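Local coordinates for protein uncharacterized tRNA/rRNA methyltransferase HI_0380 (Haemophilus influenzae, PDB 3ILK) that probably methylates RNA with S-adenosyl-L-methionine as a dimeric member of the TrmH (SpoU) family, although its own substrate is not established, at residues R192-Q195 / S196-F199; Q201-G204 / V205-L209; L223-L226 / N227-S231. All coordinates share one frame; numbering follows the deposited sequence.

Interaction 1: residues R192-Q195 / S196-F199; sequences RIYQ and SLGF
The phenol ring of Tyr-194 carries a leucine methyl over one face: CD2 of Leu-197 lies 4.1 Å from the centroid of the Tyr-194 ring and 29° off its normal, a CH-pi contact. The methyl sits toward one side of the face, with Leu-197 CD2 3.6 Å from Tyr-194 CD1. The two side chains run side by side in the same direction. Tyr-194 CG stands beside its own backbone N, opposite the carbonyl carbon (chi1 -75°), and this first torsion sets the ring next to the leucine. The ring of Phe-199 comes in obliquely, its CD2 4.3 Å from Tyr-194 CD1. Ile-193 adds CG2, 4.3 Å from the same Leu-197 methyl CD2, so the methyl is shared between an aromatic face and an aliphatic branch.

Beneath these side chains the helix ends in a Schellman motif. Ser-196 N still makes an ordinary helical bond to Arg-192 O at 2.8 Å. Past it, Phe-199 N reaches back five residues to Tyr-194 O at 3.0 Å, the 6→1 bond of the motif. Gly-198 N gives a weak bond to Gln-195 O at 3.3 Å, and it is also weakly bonded to Tyr-194 O. Gly-198 is the C-prime residue; its positive phi turns the chain out of the helix, at an angle where a CB would press on the preceding carbonyl oxygen.

The contact closes helix 180-197, far from the predicted S-adenosylmethionine site. Helix 220-240 lies alongside: Arg-192 NH2 forms a salt bridge with Glu-234, Ile-193 and Leu-197 pack on Ile-237, and Tyr-194 packs on Leu-230. Across the dimer interface, Tyr-194 meets Met-229, Leu-197 meets Val-233 and Phe-199 meets Gly-228, all three partners belonging to the second subunit.

Interaction 2: residues Q201-G204 / V205-L209; sequences QNQG and VMRKL
Val-205 pushes a methyl against the backbone of the turn before it, with CG1 3.2 Å from Asn-202 O. That methyl occupies the crowded position between the valine's own N and carbonyl carbon (chi1 48°), which directs it back toward the turn. This is the tight part of the contact, and the first bonds of the helix belong to it. Lys-208 N donates to Gly-204 O at 3.0 Å, while Lys-208 CG comes within 3.4 Å of the same Gly-204 oxygen. Beside it, Arg-207 N donates to Gln-203 O at 3.2 Å. Asn-202 caps the start of the helix, though loosely: its OD1 accepts a weak bond from Gly-204 N at 3.5 Å.

The outer side is looser and polar. The guanidinium of Arg-207 folds back over the helix start, bent at chi3 (60°), and lays one face on Gly-204, with NH1 3.6 Å from Gly-204 CA. Gln-203 crosses the arginine with its amide plane turned 58° from the guanidinium, and Gln-203 OE1 stays 3.7 Å from Arg-207 NH1, so the two groups lie near one another without a defined bond. Both residues are exposed and also touch a crystal neighbour, so their conformations may partly reflect the lattice.

Residues 204-209 begin helix 204-216, which follows helix 180-197 after a short loop. Met-206, a selenomethionine, turns inward onto Phe-187, Thr-190 and Glu-191 of helix 180-197. Toward the second subunit, Val-205 packs on its Ile-225 and Lys-208 NZ makes a weak hydrogen bond to its Asn-221, so this helix start joins one neighbouring helix to the dimer partner.

Interaction 3: residues L223-L226 / N227-S231; sequences LNIL and NGMLS
Met-229, a selenomethionine, lies back against Ile-225 and Leu-226, one turn earlier in the alpha helix 220-240, where the backbone N-H groups of residues 227 to 231 bond four residues back. Its CB rests 3.7 Å from Leu-226 O. CG is closer to the previous turn, 3.4 Å from Ile-225 O, the carbonyl that also accepts the hydrogen bond of Met-229 N. The chain runs extended through chi2 (164°) and then bends at chi3. SE meets two aliphatic branches, lying 3.9 Å from Ile-225 CG2 and 4.1 Å from Leu-226 CD2. Both side chains are crossed obliquely, so selenium bridges a step of three residues and one of four on the same side of the helix. Beyond SE the chain leads away from the earlier turn; Met-229 also packs on Tyr-194 of the second subunit.

Another side of the helix carries a mixed pair. Asn-227 crosses Leu-223 with its amide nitrogen ND2 3.9 Å from Leu-223 CG, a packing contact in which the polar group lies against an aliphatic branch. Beneath it, Asn-227 N bonds to Leu-223 O at 2.9 Å, and the N-H points almost straight at the oxygen (172°).

Around this helix, Phe-186 of helix 180-197 touches Leu-223, Asn-227 and Leu-230, covering that side of the turn. Ile-225 and Leu-226 instead face the dimer partner, packing on Leu-209 and Tyr-213 of the second subunit. At the far end Ser-231 doubles the usual helical bond, and its OG is also hydrogen-bonded to Tyr-189 OH of helix 180-197. Asn-227 O accepts Ser-231 N at 3.1 Å and Ser-231 OG at 3.0 Å, and the two donors reach that one oxygen from opposite faces of its carbonyl plane.

How the interactions relate
All three interactions are local, lying in the three helices at the C-terminal end of the chain, and each also touches the second subunit. Interactions 1 and 3 are both partly buried, interaction 3 with more buried residues. Interaction 3 is mid-helix, with regular backbone bonds and mostly apolar packing. Interaction 1 ends a helix, mixing aromatic packing with a Schellman motif; it touches interaction 3 directly, Tyr-194 CE2 lying 3.7 Å from Leu-230 CD2. Interaction 2 starts a helix at the surface, and its outer chemistry is polar. It meets interaction 1 through Val-205 and Phe-199, but its nearest atoms are about 8 Å from those of interaction 3.

Interaction 1: residues R192-Q195 / S196-F199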
# COMPACT_ATOMS: atom_id res chain seq x y z
N ARG A 192 -19.86 -9.27 -37.27
CA ARG A 192 -21.16 -9.84 -37.60
C ARG A 192 -22.26 -9.45 -36.59
O ARG A 192 -23.33 -8.96 -36.98
CB ARG A 192 -21.08 -11.36 -37.74
CG ARG A 192 -22.45 -11.94 -38.14
CD ARG A 192 -22.42 -13.42 -38.42
NE ARG A 192 -22.76 -14.21 -37.24
CZ ARG A 192 -21.92 -15.06 -36.66
NH1 ARG A 192 -20.70 -15.23 -37.17
NH2 ARG A 192 -22.30 -15.75 -35.59
N ILE A 193 -21.99 -9.66 -35.30
CA ILE A 193 -22.99 -9.40 -34.26
C ILE A 193 -23.37 -7.91 -34.19
O ILE A 193 -24.55 -7.54 -34.14
CB ILE A 193 -22.54 -9.96 -32.87
CG1 ILE A 193 -22.67 -11.50 -32.83
CG2 ILE A 193 -23.27 -9.28 -31.69
CD1 ILE A 193 -24.11 -12.04 -33.04
N TYR A 194 -22.36 -7.05 -34.22
CA TYR A 194 -22.60 -5.63 -34.09
C TYR A 194 -23.09 -4.95 -35.37
O TYR A 194 -23.68 -3.88 -35.32
CB TYR A 194 -21.41 -4.94 -33.41
CG TYR A 194 -21.44 -5.25 -31.92
CD1 TYR A 194 -22.12 -4.41 -31.03
CD2 TYR A 194 -20.84 -6.40 -31.41
CE1 TYR A 194 -22.18 -4.70 -29.67
CE2 TYR A 194 -20.91 -6.71 -30.05
CZ TYR A 194 -21.57 -5.84 -29.18
OH TYR A 194 -21.63 -6.15 -27.84
N GLN A 195 -22.88 -5.62 -36.50
CA GLN A 195 -23.56 -5.26 -37.75
C GLN A 195 -25.01 -5.73 -37.73
O GLN A 195 -25.88 -5.09 -38.30
CB GLN A 195 -22.84 -5.87 -38.95
CG GLN A 195 -21.59 -5.14 -39.34
CD GLN A 195 -21.25 -5.33 -40.79
OE1 GLN A 195 -20.78 -6.40 -41.20
NE2 GLN A 195 -21.50 -4.30 -41.59
N SER A 196 -25.24 -6.87 -37.08
CA SER A 196 -26.57 -7.44 -36.95
C SER A 196 -27.42 -6.49 -36.12
O SER A 196 -28.60 -6.30 -36.40
CB SER A 196 -26.48 -8.82 -36.29
OG SER A 196 -27.73 -9.49 -36.30
N LEU A 197 -26.80 -5.89 -35.10
CA LEU A 197 -27.48 -4.92 -34.24
C LEU A 197 -27.86 -3.62 -34.96
O LEU A 197 -28.89 -3.02 -34.67
CB LEU A 197 -26.62 -4.60 -33.01
CG LEU A 197 -26.87 -5.32 -31.67
CD1 LEU A 197 -27.78 -6.53 -31.80
CD2 LEU A 197 -25.53 -5.70 -31.03
N GLY A 198 -27.01 -3.20 -35.90
CA GLY A 198 -27.19 -1.93 -36.59
C GLY A 198 -26.30 -0.86 -36.00
O GLY A 198 -26.55 0.33 -36.16
N PHE A 199 -25.25 -1.29 -35.30
CA PHE A 199 -24.30 -0.37 -34.67
C PHE A 199 -23.16 0.04 -35.61
O PHE A 199 -22.81 1.22 -35.70
CB PHE A 199 -23.74 -0.99 -33.38
CG PHE A 199 -22.70 -0.15 -32.70
CD1 PHE A 199 -23.05 1.03 -32.04
CD2 PHE A 199 -21.36 -0.54 -32.71
CE1 PHE A 199 -22.09 1.81 -31.41
CE2 PHE A 199 -20.39 0.24 -32.08
CZ PHE A 199 -20.76 1.41 -31.42

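Interaction 2: residues Q201-G204 / V205-L209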
# COMPACT_ATOMS: atom_id res chain seq x y z
N GLN A 201 -21.35 1.03 -38.92
CA GLN A 201 -21.64 1.68 -40.21
C GLN A 201 -20.39 1.83 -41.08
O GLN A 201 -20.50 2.02 -42.31
CB GLN A 201 -22.28 3.05 -40.02
CG GLN A 201 -23.77 3.09 -40.31
CD GLN A 201 -24.59 2.44 -39.22
OE1 GLN A 201 -24.85 3.04 -38.18
NE2 GLN A 201 -24.99 1.19 -39.45
N ASN A 202 -19.22 1.75 -40.45
CA ASN A 202 -17.94 1.89 -41.16
C ASN A 202 -16.83 1.07 -40.51
O ASN A 202 -16.91 0.73 -39.32
CB ASN A 202 -17.56 3.38 -41.29
CG ASN A 202 -16.78 3.91 -40.08
OD1 ASN A 202 -15.71 4.50 -40.25
ND2 ASN A 202 -17.31 3.72 -38.88
N GLN A 203 -15.79 0.77 -41.29
CA GLN A 203 -14.71 -0.14 -40.87
C GLN A 203 -13.84 0.36 -39.71
O GLN A 203 -13.08 -0.42 -39.13
CB GLN A 203 -13.83 -0.51 -42.08
CG GLN A 203 -13.44 0.64 -42.99
CD GLN A 203 -12.24 1.43 -42.49
OE1 GLN A 203 -11.34 0.89 -41.84
NE2 GLN A 203 -12.22 2.73 -42.80
N GLY A 204 -13.95 1.65 -39.38
CA GLY A 204 -13.18 2.25 -38.30
C GLY A 204 -13.41 1.64 -36.93
O GLY A 204 -12.49 1.55 -36.11
N VAL A 205 -14.65 1.22 -36.65
CA VAL A 205 -14.94 0.59 -35.35
C VAL A 205 -14.08 -0.68 -35.17
O VAL A 205 -13.37 -0.81 -34.17
CB VAL A 205 -16.47 0.39 -35.09
CG1 VAL A 205 -17.16 -0.24 -36.28
CG2 VAL A 205 -16.72 -0.45 -33.86
N MSE A 206 -14.10 -1.57 -36.15
CA MSE A 206 -13.29 -2.80 -36.08
C MSE A 206 -11.79 -2.56 -35.98
O MSE A 206 -11.10 -3.27 -35.25
CB MSE A 206 -13.60 -3.76 -37.22
CG MSE A 206 -14.95 -4.43 -37.10
SE MSE A 206 -15.37 -5.06 -35.29
CE MSE A 206 -13.89 -6.31 -34.96
N ARG A 207 -11.32 -1.53 -36.70
CA ARG A 207 -9.91 -1.17 -36.75
C ARG A 207 -9.43 -0.71 -35.37
O ARG A 207 -8.35 -1.10 -34.91
CB ARG A 207 -9.67 -0.05 -37.79
CG ARG A 207 -8.19 0.27 -38.02
CD ARG A 207 -7.95 1.61 -38.69
NE ARG A 207 -8.47 2.73 -37.91
CZ ARG A 207 -9.43 3.56 -38.32
NH1 ARG A 207 -9.97 3.42 -39.53
NH2 ARG A 207 -9.84 4.53 -37.52
N LYS A 208 -10.26 0.11 -34.72
CA LYS A 208 -9.94 0.61 -33.39
C LYS A 208 -10.04 -0.50 -32.37
O LYS A 208 -9.28 -0.51 -31.40
CB LYS A 208 -10.85 1.79 -33.00
CG LYS A 208 -10.57 3.08 -33.76
CD LYS A 208 -10.84 4.30 -32.88
CE LYS A 208 -11.29 5.49 -33.69
NZ LYS A 208 -12.21 6.33 -32.85
N LEU A 209 -10.97 -1.43 -32.59
CA LEU A 209 -11.12 -2.58 -31.70
C LEU A 209 -9.94 -3.53 -31.76
O LEU A 209 -9.46 -3.99 -30.71
CB LEU A 209 -12.44 -3.33 -31.94
CG LEU A 209 -13.68 -2.61 -31.40
CD1 LEU A 209 -14.91 -3.25 -32.01
CD2 LEU A 209 -13.77 -2.62 -29.86

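Interaction 3: residues L223-L226 / N227-S231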
# COMPACT_ATOMS: atom_id res chain seq x y z
N LEU A 223 -10.20 -14.14 -23.80
CA LEU A 223 -10.88 -14.37 -25.06
C LEU A 223 -12.15 -15.20 -24.80
O LEU A 223 -13.21 -14.88 -25.30
CB LEU A 223 -9.94 -15.02 -26.11
CG LEU A 223 -10.50 -15.23 -27.53
CD1 LEU A 223 -10.91 -13.92 -28.13
CD2 LEU A 223 -9.41 -15.88 -28.38
N ASN A 224 -12.04 -16.23 -23.95
CA ASN A 224 -13.19 -17.06 -23.61
C ASN A 224 -14.39 -16.28 -23.08
O ASN A 224 -15.52 -16.47 -23.55
CB ASN A 224 -12.78 -18.19 -22.66
CG ASN A 224 -12.01 -19.27 -23.38
OD1 ASN A 224 -12.04 -19.31 -24.61
ND2 ASN A 224 -11.32 -20.13 -22.66
N ILE A 225 -14.13 -15.39 -22.13
CA ILE A 225 -15.17 -14.54 -21.62
C ILE A 225 -15.83 -13.71 -22.75
O ILE A 225 -17.06 -13.68 -22.85
CB ILE A 225 -14.62 -13.63 -20.47
CG1 ILE A 225 -14.66 -14.37 -19.13
CG2 ILE A 225 -15.43 -12.36 -20.33
CD1 ILE A 225 -13.53 -15.34 -18.87
N LEU A 226 -15.03 -13.03 -23.56
CA LEU A 226 -15.52 -12.12 -24.60
C LEU A 226 -16.30 -12.79 -25.72
O LEU A 226 -17.26 -12.20 -26.25
CB LEU A 226 -14.36 -11.35 -25.25
CG LEU A 226 -13.59 -10.31 -24.43
CD1 LEU A 226 -12.36 -9.84 -25.26
CD2 LEU A 226 -14.47 -9.15 -23.93
N ASN A 227 -15.85 -13.99 -26.11
CA ASN A 227 -16.58 -14.86 -27.02
C ASN A 227 -17.90 -15.29 -26.37
O ASN A 227 -18.93 -15.37 -27.05
CB ASN A 227 -15.73 -16.09 -27.44
CG ASN A 227 -14.94 -15.86 -28.73
OD1 ASN A 227 -15.28 -15.00 -29.53
ND2 ASN A 227 -13.87 -16.65 -28.94
N GLY A 228 -17.86 -15.49 -25.04
CA GLY A 228 -19.04 -15.89 -24.26
C GLY A 228 -20.10 -14.80 -24.17
O GLY A 228 -21.30 -15.09 -24.15
N MSE A 229 -19.65 -13.55 -24.10
CA MSE A 229 -20.56 -12.39 -24.18
C MSE A 229 -21.21 -12.30 -25.59
O MSE A 229 -22.42 -12.15 -25.70
CB MSE A 229 -19.84 -11.09 -23.78
CG MSE A 229 -19.28 -11.14 -22.34
SE MSE A 229 -17.93 -9.79 -21.84
CE MSE A 229 -19.14 -8.43 -21.11
N LEU A 230 -20.43 -12.41 -26.65
CA LEU A 230 -20.99 -12.40 -28.02
C LEU A 230 -22.07 -13.47 -28.27
O LEU A 230 -23.07 -13.21 -28.97
CB LEU A 230 -19.90 -12.51 -29.07
CG LEU A 230 -18.90 -11.36 -29.11
CD1 LEU A 230 -17.74 -11.74 -30.03
CD2 LEU A 230 -19.55 -10.06 -29.55
N SER A 231 -21.87 -14.66 -27.69
CA SER A 231 -22.85 -15.73 -27.74
C SER A 231 -24.07 -15.36 -26.93
O SER A 231 -25.20 -15.64 -27.33
CB SER A 231 -22.24 -17.03 -27.24
OG SER A 231 -21.04 -17.25 -27.97